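Local coordinates for pesticidal crystal protein Cry4Aa (Bacillus thuringiensis, PDB 2C9K), which promotes colloid-osmotic lysis of insect midgut epithelial cells after binding to them, acting as a mosquito-larvicidal toxin, at residues L292-L296 against S459-K463; D504-C510 against N584-N590. One frame throughout, in Å; residues are numbered along the deposited sequence.

In the fold
Both contacts lie on the same side of the chain's centre, with centres about 16 Å apart and nearest atoms about 4 Å apart, without touching. Contact 1 comes first along the chain, in the middle domain of a three-domain Cry toxin, the domain generally linked to receptor recognition in this family: the start of strand 294-303 meets the loop that leaves strand 450-457. Contact 2 pairs strands 505-511 and 584-591 in the C-terminal beta sandwich. Beyond 459-463, Asn464 reaches Thr509 and Ile508; later, Val477 and Lys478 bond to contact 1, while Asn480 bonds to contact 2. The chain running from one domain into the next thus contributes to both contacts, consistent with a close joint between the domains.

Contact 1. Residues L292-L296 against S459-K463; sequences LFTWL and SVDPK
Phe293 faces Val460 and Trp295 faces Pro462 across a wide backbone gap, the CA atoms of the second pair standing 7.9 Å apart. No hydrogen bond joins the two segments; aromatic side chains fill the distance between the beginning of strand 294-303 and an irregular loop. Val460 and Phe293 come from opposite directions, the CG1 methyl of Val460 settling over one face of the ring, 3.7 Å from the centroid. With CG anti to the backbone N (chi1 -166°), Phe293 reaches across to that methyl, and it also brings CE2 over the centre of one indole face of Trp295. Pro462 lies on the opposite indole face, crossing Trp295 at about a right angle; its CG is 3.9 Å from the centroid of the six-membered ring. The indole is therefore clasped between a phenyl edge and a proline ring. Its benzo rim runs up to the loop backbone near the ring plane, with Trp295 CH2 3.5 Å from Val460 O and Trp295 CZ2 3.4 Å from Asp461 O. The polar end of Trp295 is satisfied elsewhere, NE1 bonding to Thr323. The loop carries its own brace: Asp461 OD1 accepts Lys463 N at 3.2 Å in an Asx turn spanning Pro462, and OD2 takes Thr465 N. Glu258 and Lys478 bind the backbone N and O of Asp461. Across the interface the grip is dispersion and CH-pi contact, so it depends on shape, whereas Asp461 in the loop is tied by its own turn and by Thr465, Glu258 and Lys478.

Contact 2. Residues D504-C510 against N584-N590; sequences DHFKITC and NISLVFN
Phe506, Ile508 and Cys510 pair with Phe589, Leu587 and Ile585 as the hydrogen-bonded positions of two adjacent antiparallel strands, whose axes run at 164° and approach to 4.6 Å. The Ile508-Leu587 and Cys510-Ile585 pairs each exchange two backbone bonds; Phe589 N gives one to Phe506 O at 2.8 Å, and the return bond to Phe589 O is less sure. All six of these side chains leave on one face. There the rings of Phe506 and Phe589 lie nearly parallel, planes 12° apart and centroids 4.7 Å apart, but slid so far that they barely overlap; the face of Phe506 instead receives Phe589 CB, 3.8 Å from its centroid. Phe506 CG sits between its backbone N and carbonyl carbon (chi1 76°), which brings the ring face over Phe589 CB. Ile508 CG2 comes to the edge of the Phe589 ring and also touches Leu587 CB at 4.0 Å, the two aliphatic chains lying side by side. This apolar face belongs to the core of the C-terminal beta sandwich: Leu587 and Phe589 rest on Ile605, Phe506 on Ile602, and Ile508 and Cys510 on Ile474, all in the opposing sheet. The other face is mostly polar and in part solvent-exposed, bearing His505, Lys507, Thr509, Ser586, Val588 and Asn590. His505 and Asn590 run alongside one another there, and Lys507 CG meets Val588 CG2 at 4.0 Å. Asn480 fastens this side, its OD1 taking Lys507 NZ and its ND2 bonding to Thr509 OG1, while the Thr509 CG2 methyl packs against Ile585 O at 3.2 Å, with the Asn584 amide beside it.

Contact 1. Residues L292-L296 against S459-K463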
ATOM      1  N   LEU A 292       2.325  -8.818  11.709  1.00 22.89           N
ATOM      2  CA  LEU A 292       1.529  -9.646  10.801  1.00 22.59           C
ATOM      3  C   LEU A 292       0.231  -8.868  10.626  1.00 22.33           C
ATOM      4  O   LEU A 292      -0.286  -8.299  11.585  1.00 21.17           O
ATOM      5  CB  LEU A 292       1.213 -11.007  11.425  1.00 21.82           C
ATOM      6  CG  LEU A 292       2.367 -11.962  11.735  1.00 22.17           C
ATOM      7  CD1 LEU A 292       1.815 -13.222  12.417  1.00 18.74           C
ATOM      8  CD2 LEU A 292       3.111 -12.307  10.438  1.00 21.18           C
ATOM      9  N   PHE A 293      -0.296  -8.835   9.410  1.00 22.20           N
ATOM     10  CA  PHE A 293      -1.523  -8.090   9.155  1.00 21.84           C
ATOM     11  C   PHE A 293      -2.594  -8.338  10.231  1.00 22.46           C
ATOM     12  O   PHE A 293      -2.833  -9.480  10.623  1.00 23.05           O
ATOM     13  CB  PHE A 293      -2.078  -8.461   7.779  1.00 18.04           C
ATOM     14  CG  PHE A 293      -3.127  -7.521   7.289  1.00 15.50           C
ATOM     15  CD1 PHE A 293      -2.775  -6.365   6.620  1.00 13.87           C
ATOM     16  CD2 PHE A 293      -4.472  -7.772   7.530  1.00 14.53           C
ATOM     17  CE1 PHE A 293      -3.753  -5.471   6.197  1.00 15.50           C
ATOM     18  CE2 PHE A 293      -5.452  -6.885   7.110  1.00 13.66           C
ATOM     19  CZ  PHE A 293      -5.096  -5.737   6.445  1.00 13.74           C
ATOM     20  N   THR A 294      -3.226  -7.272  10.721  1.00 22.45           N
ATOM     21  CA  THR A 294      -4.275  -7.432  11.735  1.00 22.88           C
ATOM     22  C   THR A 294      -5.604  -6.802  11.313  1.00 22.67           C
ATOM     23  O   THR A 294      -5.639  -5.828  10.558  1.00 21.42           O
ATOM     24  CB  THR A 294      -3.887  -6.807  13.120  1.00 22.37           C
ATOM     25  OG1 THR A 294      -3.766  -5.384  13.000  1.00 21.35           O
ATOM     26  CG2 THR A 294      -2.588  -7.383  13.631  1.00 21.51           C
ATOM     27  N   TRP A 295      -6.696  -7.373  11.809  1.00 22.60           N
ATOM     28  CA  TRP A 295      -8.028  -6.856  11.528  1.00 22.91           C
ATOM     29  C   TRP A 295      -8.607  -6.272  12.820  1.00 23.59           C
ATOM     30  O   TRP A 295      -8.498  -6.866  13.890  1.00 24.52           O
ATOM     31  CB  TRP A 295      -8.920  -7.967  10.991  1.00 20.75           C
ATOM     32  CG  TRP A 295      -8.363  -8.616   9.786  1.00 20.21           C
ATOM     33  CD1 TRP A 295      -7.549  -9.714   9.739  1.00 21.42           C
ATOM     34  CD2 TRP A 295      -8.576  -8.218   8.437  1.00 20.02           C
ATOM     35  NE1 TRP A 295      -7.249 -10.029   8.434  1.00 19.54           N
ATOM     36  CE2 TRP A 295      -7.870  -9.124   7.614  1.00 19.66           C
ATOM     37  CE3 TRP A 295      -9.297  -7.182   7.838  1.00 19.29           C
ATOM     38  CZ2 TRP A 295      -7.866  -9.024   6.225  1.00 19.49           C
ATOM     39  CZ3 TRP A 295      -9.290  -7.086   6.458  1.00 22.74           C
ATOM     40  CH2 TRP A 295      -8.580  -8.003   5.666  1.00 20.14           C
ATOM     41  N   LEU A 296      -9.219  -5.103  12.715  1.00 24.37           N
ATOM     42  CA  LEU A 296      -9.773  -4.423  13.876  1.00 26.57           C
ATOM     43  C   LEU A 296     -11.085  -5.007  14.366  1.00 28.15           C
ATOM     44  O   LEU A 296     -12.114  -4.819  13.725  1.00 29.59           O
ATOM     45  CB  LEU A 296      -9.981  -2.946  13.538  1.00 27.46           C
ATOM     46  CG  LEU A 296     -10.394  -2.027  14.684  1.00 28.88           C
ATOM     47  CD1 LEU A 296      -9.312  -2.062  15.778  1.00 28.44           C
ATOM     48  CD2 LEU A 296     -10.593  -0.610  14.150  1.00 27.41           C
ATOM     49  N   SER A 459      -7.864  -3.922  -0.328  1.00 22.30           N
ATOM     50  CA  SER A 459      -7.673  -4.989  -1.301  1.00 22.28           C
ATOM     51  C   SER A 459      -7.238  -6.255  -0.579  1.00 22.84           C
ATOM     52  O   SER A 459      -7.155  -7.319  -1.186  1.00 23.64           O
ATOM     53  CB  SER A 459      -6.602  -4.615  -2.321  1.00 22.01           C
ATOM     54  OG  SER A 459      -5.319  -4.556  -1.715  1.00 21.86           O
ATOM     55  N   VAL A 460      -6.953  -6.128   0.714  1.00 22.32           N
ATOM     56  CA  VAL A 460      -6.516  -7.265   1.516  1.00 22.93           C
ATOM     57  C   VAL A 460      -7.690  -8.174   1.856  1.00 22.04           C
ATOM     58  O   VAL A 460      -8.764  -7.703   2.212  1.00 22.15           O
ATOM     59  CB  VAL A 460      -5.837  -6.789   2.813  1.00 25.27           C
ATOM     60  CG1 VAL A 460      -5.274  -7.988   3.581  1.00 25.48           C
ATOM     61  CG2 VAL A 460      -4.735  -5.780   2.479  1.00 24.82           C
ATOM     62  N   ASP A 461      -7.479  -9.481   1.755  1.00 21.72           N
ATOM     63  CA  ASP A 461      -8.542 -10.444   2.017  1.00 23.24           C
ATOM     64  C   ASP A 461      -8.502 -11.033   3.426  1.00 23.77           C
ATOM     65  O   ASP A 461      -7.440 -11.415   3.917  1.00 27.15           O
ATOM     66  CB  ASP A 461      -8.464 -11.566   0.981  1.00 24.48           C
ATOM     67  CG  ASP A 461      -9.679 -12.462   1.003  1.00 27.87           C
ATOM     68  OD1 ASP A 461     -10.682 -12.075   1.636  1.00 29.75           O
ATOM     69  OD2 ASP A 461      -9.640 -13.545   0.378  1.00 28.65           O
ATOM     70  N   PRO A 462      -9.661 -11.104   4.101  1.00 22.60           N
ATOM     71  CA  PRO A 462      -9.743 -11.654   5.460  1.00 22.11           C
ATOM     72  C   PRO A 462      -9.775 -13.178   5.451  1.00 22.52           C
ATOM     73  O   PRO A 462      -9.603 -13.825   6.487  1.00 21.21           O
ATOM     74  CB  PRO A 462     -11.064 -11.094   5.989  1.00 20.86           C
ATOM     75  CG  PRO A 462     -11.362  -9.940   5.105  1.00 22.55           C
ATOM     76  CD  PRO A 462     -10.906 -10.405   3.759  1.00 22.55           C
ATOM     77  N   LYS A 463      -9.990 -13.746   4.272  1.00 22.57           N
ATOM     78  CA  LYS A 463     -10.092 -15.189   4.143  1.00 23.92           C
ATOM     79  C   LYS A 463      -8.925 -15.849   3.414  1.00 22.43           C
ATOM     80  O   LYS A 463      -8.925 -17.057   3.218  1.00 21.66           O
ATOM     81  CB  LYS A 463     -11.421 -15.536   3.450  1.00 27.10           C
ATOM     82  CG  LYS A 463     -12.667 -15.079   4.221  1.00 28.84           C
ATOM     83  CD  LYS A 463     -12.934 -15.995   5.410  1.00 34.78           C
ATOM     84  CE  LYS A 463     -13.927 -15.407   6.413  1.00 36.31           C
ATOM     85  NZ  LYS A 463     -13.317 -14.305   7.228  1.00 39.15           N
TER

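Contact 2. Residues D504-C510 against N584-N590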
ATOM      1  N   ASP A 504      12.579 -19.795  12.173  1.00 28.54           N
ATOM      2  CA  ASP A 504      12.109 -21.111  12.583  1.00 29.39           C
ATOM      3  C   ASP A 504      10.885 -21.598  11.813  1.00 29.20           C
ATOM      4  O   ASP A 504      10.986 -22.400  10.881  1.00 29.02           O
ATOM      5  CB  ASP A 504      11.785 -21.104  14.082  1.00 31.03           C
ATOM      6  CG  ASP A 504      11.116 -19.810  14.538  1.00 33.43           C
ATOM      7  OD1 ASP A 504      10.393 -19.188  13.731  1.00 33.91           O
ATOM      8  OD2 ASP A 504      11.303 -19.418  15.711  1.00 33.29           O
ATOM      9  N   HIS A 505       9.721 -21.105  12.214  1.00 28.43           N
ATOM     10  CA  HIS A 505       8.473 -21.494  11.588  1.00 27.57           C
ATOM     11  C   HIS A 505       7.481 -20.334  11.581  1.00 27.15           C
ATOM     12  O   HIS A 505       7.681 -19.333  12.265  1.00 26.93           O
ATOM     13  CB  HIS A 505       7.869 -22.643  12.374  1.00 27.65           C
ATOM     14  CG  HIS A 505       7.631 -22.312  13.815  1.00 28.16           C
ATOM     15  ND1 HIS A 505       8.655 -22.178  14.726  1.00 28.86           N
ATOM     16  CD2 HIS A 505       6.488 -22.056  14.495  1.00 28.08           C
ATOM     17  CE1 HIS A 505       8.154 -21.855  15.906  1.00 27.60           C
ATOM     18  NE2 HIS A 505       6.842 -21.775  15.792  1.00 27.48           N
ATOM     19  N   PHE A 506       6.418 -20.481  10.794  1.00 26.29           N
ATOM     20  CA  PHE A 506       5.343 -19.494  10.717  1.00 25.10           C
ATOM     21  C   PHE A 506       4.231 -20.143   9.918  1.00 24.30           C
ATOM     22  O   PHE A 506       4.507 -20.909   9.002  1.00 24.03           O
ATOM     23  CB  PHE A 506       5.822 -18.167  10.084  1.00 24.45           C
ATOM     24  CG  PHE A 506       5.986 -18.195   8.581  1.00 23.94           C
ATOM     25  CD1 PHE A 506       4.890 -18.031   7.739  1.00 24.22           C
ATOM     26  CD2 PHE A 506       7.252 -18.323   8.009  1.00 23.34           C
ATOM     27  CE1 PHE A 506       5.056 -17.988   6.348  1.00 24.35           C
ATOM     28  CE2 PHE A 506       7.431 -18.284   6.622  1.00 21.62           C
ATOM     29  CZ  PHE A 506       6.333 -18.116   5.793  1.00 23.93           C
ATOM     30  N   LYS A 507       2.981 -19.870  10.288  1.00 23.68           N
ATOM     31  CA  LYS A 507       1.842 -20.462   9.588  1.00 22.43           C
ATOM     32  C   LYS A 507       0.779 -19.484   9.111  1.00 22.97           C
ATOM     33  O   LYS A 507       0.299 -18.638   9.860  1.00 24.91           O
ATOM     34  CB  LYS A 507       1.175 -21.518  10.463  1.00 21.19           C
ATOM     35  CG  LYS A 507      -0.067 -22.150   9.843  1.00 20.09           C
ATOM     36  CD  LYS A 507      -1.344 -21.565  10.419  1.00 17.00           C
ATOM     37  CE  LYS A 507      -1.486 -21.917  11.873  1.00 17.17           C
ATOM     38  NZ  LYS A 507      -2.477 -21.037  12.531  1.00 20.49           N
ATOM     39  N   ILE A 508       0.415 -19.604   7.846  1.00 22.61           N
ATOM     40  CA  ILE A 508      -0.614 -18.758   7.287  1.00 22.85           C
ATOM     41  C   ILE A 508      -1.761 -19.718   6.958  1.00 24.41           C
ATOM     42  O   ILE A 508      -1.525 -20.845   6.498  1.00 25.82           O
ATOM     43  CB  ILE A 508      -0.084 -18.005   6.029  1.00 22.48           C
ATOM     44  CG1 ILE A 508      -1.125 -17.990   4.920  1.00 22.57           C
ATOM     45  CG2 ILE A 508       1.185 -18.639   5.536  1.00 25.72           C
ATOM     46  CD1 ILE A 508      -2.234 -17.028   5.155  1.00 23.53           C
ATOM     47  N   THR A 509      -2.992 -19.289   7.238  1.00 23.16           N
ATOM     48  CA  THR A 509      -4.178 -20.101   6.976  1.00 21.65           C
ATOM     49  C   THR A 509      -4.933 -19.588   5.750  1.00 20.21           C
ATOM     50  O   THR A 509      -5.212 -18.399   5.641  1.00 18.41           O
ATOM     51  CB  THR A 509      -5.122 -20.078   8.182  1.00 22.67           C
ATOM     52  OG1 THR A 509      -4.380 -20.393   9.363  1.00 24.87           O
ATOM     53  CG2 THR A 509      -6.234 -21.099   8.010  1.00 22.93           C
ATOM     54  N   CYS A 510      -5.271 -20.488   4.835  1.00 20.78           N
ATOM     55  CA  CYS A 510      -5.983 -20.099   3.616  1.00 22.53           C
ATOM     56  C   CYS A 510      -7.296 -20.838   3.442  1.00 22.68           C
ATOM     57  O   CYS A 510      -7.458 -21.959   3.918  1.00 23.32           O
ATOM     58  CB  CYS A 510      -5.117 -20.360   2.386  1.00 21.22           C
ATOM     59  SG  CYS A 510      -3.484 -19.638   2.490  1.00 26.24           S
ATOM     60  N   ASN A 584     -10.435 -25.492   4.312  1.00 22.61           N
ATOM     61  CA  ASN A 584      -9.615 -24.635   5.165  1.00 22.87           C
ATOM     62  C   ASN A 584      -8.204 -25.237   5.116  1.00 22.45           C
ATOM     63  O   ASN A 584      -8.011 -26.424   5.370  1.00 21.12           O
ATOM     64  CB  ASN A 584     -10.151 -24.620   6.597  1.00 24.70           C
ATOM     65  CG  ASN A 584      -9.503 -23.543   7.452  1.00 27.94           C
ATOM     66  OD1 ASN A 584      -9.703 -22.350   7.223  1.00 28.95           O
ATOM     67  ND2 ASN A 584      -8.723 -23.961   8.444  1.00 29.49           N
ATOM     68  N   ILE A 585      -7.221 -24.417   4.777  1.00 22.05           N
ATOM     69  CA  ILE A 585      -5.856 -24.898   4.639  1.00 22.45           C
ATOM     70  C   ILE A 585      -4.883 -24.299   5.631  1.00 22.03           C
ATOM     71  O   ILE A 585      -4.923 -23.106   5.899  1.00 24.13           O
ATOM     72  CB  ILE A 585      -5.336 -24.590   3.229  1.00 23.00           C
ATOM     73  CG1 ILE A 585      -6.345 -25.091   2.186  1.00 23.28           C
ATOM     74  CG2 ILE A 585      -3.975 -25.219   3.028  1.00 21.87           C
ATOM     75  CD1 ILE A 585      -6.104 -24.549   0.796  1.00 20.81           C
ATOM     76  N   SER A 586      -4.009 -25.140   6.172  1.00 21.64           N
ATOM     77  CA  SER A 586      -2.979 -24.699   7.108  1.00 22.37           C
ATOM     78  C   SER A 586      -1.641 -24.756   6.381  1.00 21.38           C
ATOM     79  O   SER A 586      -1.238 -25.807   5.888  1.00 20.84           O
ATOM     80  CB  SER A 586      -2.918 -25.608   8.335  1.00 23.70           C
ATOM     81  OG  SER A 586      -4.119 -25.544   9.068  1.00 26.72           O
ATOM     82  N   LEU A 587      -0.970 -23.617   6.299  1.00 20.20           N
ATOM     83  CA  LEU A 587       0.312 -23.547   5.629  1.00 19.85           C
ATOM     84  C   LEU A 587       1.405 -23.337   6.678  1.00 19.39           C
ATOM     85  O   LEU A 587       1.735 -22.206   7.054  1.00 17.04           O
ATOM     86  CB  LEU A 587       0.299 -22.409   4.600  1.00 21.75           C
ATOM     87  CG  LEU A 587       0.316 -22.780   3.105  1.00 23.34           C
ATOM     88  CD1 LEU A 587      -0.840 -23.696   2.758  1.00 20.57           C
ATOM     89  CD2 LEU A 587       0.246 -21.512   2.266  1.00 24.52           C
ATOM     90  N   VAL A 588       1.956 -24.446   7.158  1.00 18.78           N
ATOM     91  CA  VAL A 588       2.998 -24.387   8.169  1.00 18.10           C
ATOM     92  C   VAL A 588       4.372 -24.426   7.529  1.00 16.91           C
ATOM     93  O   VAL A 588       4.749 -25.422   6.931  1.00 16.41           O
ATOM     94  CB  VAL A 588       2.903 -25.565   9.147  1.00 17.82           C
ATOM     95  CG1 VAL A 588       3.736 -25.275  10.375  1.00 15.83           C
ATOM     96  CG2 VAL A 588       1.460 -25.819   9.524  1.00 19.04           C
ATOM     97  N   PHE A 589       5.106 -23.327   7.663  1.00 17.83           N
ATOM     98  CA  PHE A 589       6.450 -23.213   7.121  1.00 18.75           C
ATOM     99  C   PHE A 589       7.486 -23.410   8.221  1.00 20.49           C
ATOM    100  O   PHE A 589       7.408 -22.790   9.284  1.00 19.89           O
ATOM    101  CB  PHE A 589       6.676 -21.831   6.486  1.00 19.13           C
ATOM    102  CG  PHE A 589       5.981 -21.635   5.171  1.00 20.04           C
ATOM    103  CD1 PHE A 589       4.659 -21.210   5.119  1.00 19.49           C
ATOM    104  CD2 PHE A 589       6.641 -21.910   3.980  1.00 20.52           C
ATOM    105  CE1 PHE A 589       4.004 -21.065   3.900  1.00 20.70           C
ATOM    106  CE2 PHE A 589       5.991 -21.769   2.753  1.00 22.11           C
ATOM    107  CZ  PHE A 589       4.669 -21.347   2.716  1.00 21.70           C
ATOM    108  N   ASN A 590       8.459 -24.277   7.959  1.00 23.29           N
ATOM    109  CA  ASN A 590       9.544 -24.540   8.904  1.00 23.42           C
ATOM    110  C   ASN A 590      10.888 -24.400   8.217  1.00 24.41           C
ATOM    111  O   ASN A 590      11.020 -24.650   7.016  1.00 23.95           O
ATOM    112  CB  ASN A 590       9.456 -25.954   9.476  1.00 22.02           C
ATOM    113  CG  ASN A 590       8.640 -26.025  10.745  1.00 23.32           C
ATOM    114  OD1 ASN A 590       7.533 -26.562  10.751  1.00 26.48           O
ATOM    115  ND2 ASN A 590       9.180 -25.482  11.833  1.00 22.13           N
TER